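Local coordinates for protein beta-galacturonidase (Eisenbergiella tayi, PDB 6NCW) that hydrolyses beta-linked galacturonides as a glycoside hydrolase of family 2, a family generally assigned beta-glucuronidase activity, at residues 2-7 with 320-325. Residues are numbered along the deposited sequence; the frame is centred on the assembly and turned at random.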
ATOM      1  N   ILE A   2      11.343   2.433  35.292  1.00 30.38           N
ATOM      2  CA  ILE A   2      11.154   3.875  35.378  1.00 28.12           C
ATOM      3  C   ILE A   2      12.386   4.635  34.893  1.00 31.14           C
ATOM      4  O   ILE A   2      12.264   5.643  34.193  1.00 28.61           O
ATOM      5  CB  ILE A   2      10.790   4.296  36.821  1.00 31.90           C
ATOM      6  CG1 ILE A   2       9.508   3.606  37.303  1.00 28.25           C
ATOM      7  CG2 ILE A   2      10.635   5.798  36.905  1.00 31.19           C
ATOM      8  CD1 ILE A   2       8.245   4.111  36.613  1.00 27.47           C
ATOM      9  N   ARG A   3      13.574   4.192  35.296  1.00 27.28           N
ATOM     10  CA  ARG A   3      14.852   4.732  34.860  1.00 25.92           C
ATOM     11  C   ARG A   3      15.731   3.558  34.457  1.00 26.84           C
ATOM     12  O   ARG A   3      15.379   2.400  34.695  1.00 31.25           O
ATOM     13  CB  ARG A   3      15.531   5.545  35.973  1.00 28.72           C
ATOM     14  CG  ARG A   3      14.638   6.574  36.650  1.00 27.45           C
ATOM     15  CD  ARG A   3      14.347   7.741  35.717  1.00 23.68           C
ATOM     16  NE  ARG A   3      15.567   8.443  35.312  1.00 24.53           N
ATOM     17  CZ  ARG A   3      16.093   9.459  35.981  1.00 26.83           C
ATOM     18  NH1 ARG A   3      15.501   9.879  37.099  1.00 29.56           N
ATOM     19  NH2 ARG A   3      17.210  10.048  35.546  1.00 22.32           N
ATOM     20  N   THR A   4      16.883   3.847  33.844  1.00 24.80           N
ATOM     21  CA  THR A   4      17.826   2.784  33.503  1.00 25.80           C
ATOM     22  C   THR A   4      18.733   2.400  34.669  1.00 28.57           C
ATOM     23  O   THR A   4      19.598   1.540  34.503  1.00 26.87           O
ATOM     24  CB  THR A   4      18.695   3.184  32.302  1.00 26.38           C
ATOM     25  OG1 THR A   4      19.401   4.390  32.608  1.00 30.93           O
ATOM     26  CG2 THR A   4      17.845   3.413  31.047  1.00 24.85           C
ATOM     27  N   PHE A   5      18.554   3.006  35.838  1.00 25.45           N
ATOM     28  CA  PHE A   5      19.342   2.692  37.016  1.00 27.33           C
ATOM     29  C   PHE A   5      18.420   2.823  38.224  1.00 30.01           C
ATOM     30  O   PHE A   5      17.320   3.373  38.118  1.00 28.80           O
ATOM     31  CB  PHE A   5      20.549   3.630  37.115  1.00 28.14           C
ATOM     32  CG  PHE A   5      20.157   5.075  37.241  1.00 30.93           C
ATOM     33  CD1 PHE A   5      20.089   5.682  38.487  1.00 29.05           C
ATOM     34  CD2 PHE A   5      19.809   5.811  36.117  1.00 26.33           C
ATOM     35  CE1 PHE A   5      19.695   7.004  38.610  1.00 28.29           C
ATOM     36  CE2 PHE A   5      19.421   7.138  36.227  1.00 28.96           C
ATOM     37  CZ  PHE A   5      19.365   7.735  37.478  1.00 29.12           C
ATOM     38  N   GLU A   6      18.847   2.302  39.378  1.00 31.73           N
ATOM     39  CA  GLU A   6      18.034   2.424  40.587  1.00 31.02           C
ATOM     40  C   GLU A   6      18.302   3.765  41.255  1.00 30.43           C
ATOM     41  O   GLU A   6      19.454   4.127  41.519  1.00 28.16           O
ATOM     42  CB  GLU A   6      18.298   1.276  41.564  1.00 35.80           C
ATOM     43  CG  GLU A   6      17.824  -0.096  41.058  1.00 37.45           C
ATOM     44  CD  GLU A   6      16.308  -0.179  40.790  1.00 48.29           C
ATOM     45  OE1 GLU A   6      15.508  -0.201  41.755  1.00 47.19           O
ATOM     46  OE2 GLU A   6      15.912  -0.236  39.600  1.00 59.69           O
ATOM     47  N   THR A   7      17.237   4.512  41.506  1.00 27.16           N
ATOM     48  CA  THR A   7      17.357   5.816  42.134  1.00 30.20           C
ATOM     49  C   THR A   7      17.266   5.756  43.654  1.00 29.91           C
ATOM     50  O   THR A   7      17.321   6.809  44.295  1.00 29.17           O
ATOM     51  CB  THR A   7      16.275   6.756  41.603  1.00 27.50           C
ATOM     52  OG1 THR A   7      14.992   6.173  41.838  1.00 27.30           O
ATOM     53  CG2 THR A   7      16.467   6.988  40.109  1.00 27.72           C
ATOM     54  N   LEU A 320      15.596  10.101  28.099  1.00 21.35           N
ATOM     55  CA  LEU A 320      16.760  10.937  28.389  1.00 22.48           C
ATOM     56  C   LEU A 320      17.907  10.108  28.956  1.00 20.94           C
ATOM     57  O   LEU A 320      19.063  10.317  28.581  1.00 23.54           O
ATOM     58  CB  LEU A 320      16.372  12.061  29.355  1.00 19.38           C
ATOM     59  CG  LEU A 320      15.277  13.019  28.854  1.00 20.70           C
ATOM     60  CD1 LEU A 320      14.824  13.976  29.944  1.00 20.42           C
ATOM     61  CD2 LEU A 320      15.767  13.811  27.645  1.00 20.53           C
ATOM     62  N   ASP A 321      17.608   9.158  29.854  1.00 22.40           N
ATOM     63  CA  ASP A 321      18.634   8.226  30.335  1.00 23.58           C
ATOM     64  C   ASP A 321      19.334   7.541  29.168  1.00 24.30           C
ATOM     65  O   ASP A 321      20.561   7.413  29.150  1.00 24.49           O
ATOM     66  CB  ASP A 321      18.041   7.140  31.249  1.00 21.00           C
ATOM     67  CG  ASP A 321      17.677   7.639  32.653  1.00 27.57           C
ATOM     68  OD1 ASP A 321      16.923   6.903  33.339  1.00 25.55           O
ATOM     69  OD2 ASP A 321      18.109   8.747  33.068  1.00 28.66           O
ATOM     70  N   LEU A 322      18.558   7.046  28.203  1.00 19.21           N
ATOM     71  CA  LEU A 322      19.168   6.336  27.082  1.00 21.96           C
ATOM     72  C   LEU A 322      19.993   7.270  26.203  1.00 18.37           C
ATOM     73  O   LEU A 322      20.967   6.829  25.577  1.00 18.11           O
ATOM     74  CB  LEU A 322      18.096   5.626  26.260  1.00 17.73           C
ATOM     75  CG  LEU A 322      17.435   4.421  26.940  1.00 24.22           C
ATOM     76  CD1 LEU A 322      16.062   4.111  26.304  1.00 21.01           C
ATOM     77  CD2 LEU A 322      18.342   3.194  26.886  1.00 19.88           C
ATOM     78  N   CYS A 323      19.628   8.555  26.139  1.00 18.94           N
ATOM     79  CA  CYS A 323      20.460   9.512  25.412  1.00 17.11           C
ATOM     80  C   CYS A 323      21.755   9.795  26.175  1.00 25.22           C
ATOM     81  O   CYS A 323      22.826   9.875  25.561  1.00 24.85           O
ATOM     82  CB  CYS A 323      19.690  10.814  25.160  1.00 19.92           C
ATOM     83  SG  CYS A 323      18.239  10.690  24.020  1.00 23.09           S
ATOM     84  N   ASP A 324      21.666   9.965  27.508  1.00 21.37           N
ATOM     85  CA  ASP A 324      22.851  10.085  28.365  1.00 23.92           C
ATOM     86  C   ASP A 324      23.838   8.953  28.119  1.00 26.75           C
ATOM     87  O   ASP A 324      25.029   9.192  27.889  1.00 28.22           O
ATOM     88  CB  ASP A 324      22.447  10.084  29.844  1.00 21.82           C
ATOM     89  CG  ASP A 324      21.646  11.297  30.239  1.00 22.71           C
ATOM     90  OD1 ASP A 324      21.699  12.320  29.517  1.00 24.09           O
ATOM     91  OD2 ASP A 324      20.946  11.220  31.276  1.00 26.48           O
ATOM     92  N   GLU A 325      23.354   7.700  28.182  1.00 23.56           N
ATOM     93  CA  GLU A 325      24.210   6.525  28.017  1.00 24.60           C
ATOM     94  C   GLU A 325      24.805   6.398  26.622  1.00 25.59           C
ATOM     95  O   GLU A 325      25.844   5.749  26.474  1.00 24.10           O
ATOM     96  CB  GLU A 325      23.431   5.244  28.337  1.00 26.02           C
ATOM     97  CG  GLU A 325      23.078   5.133  29.801  1.00 28.98           C
ATOM     98  CD  GLU A 325      22.197   3.945  30.126  1.00 34.06           C
ATOM     99  OE1 GLU A 325      21.411   4.051  31.089  1.00 37.21           O
ATOM    100  OE2 GLU A 325      22.297   2.901  29.447  1.00 37.53           O
TER
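R3 and T4, in the N-terminal loop ahead of strand 12-15, dock on D321 and E325 of helix 317-326, one of the outer helices of the TIM barrel. R3 grips D321 side-on in a bidentate salt bridge. R3 NE lies 2.8 Å from D321 OD1, and R3 NH2 reaches the syn lone pair of D321 OD2 at 2.9 Å. Guanidinium and carboxylate are nearly coplanar, 20° apart. Bends at chi2 and chi3 (-71° and -61°) curl the arginine back, so that NE meets the same oxygen as the next backbone N-H: T4 N donates to D321 OD1 at 3.1 Å, from the other face of the carboxylate. F5 CZ lies 3.7 Å above one face of the R3 guanidinium, offset toward its rim, while the edge of the same ring passes the acid, F5 CE2 being 3.8 Å from D321 OD2. One helical turn on, E325 extends its chain to T4, and T4 OG1 donates to E325 OE1 at 2.5 Å, nearly in line with the C-O bond. T4 CG2 lies against L322 CD2 at 4.2 Å. E325 OE1 also forms a salt bridge with R250 of strand 245-251, on which T4 and F5 pack. Three N-H donors thus fix the D321 carboxylate from two directions, which probably stabilises its charged form, and two acids one turn apart tie the start of the chain to the outer helical layer of the barrel.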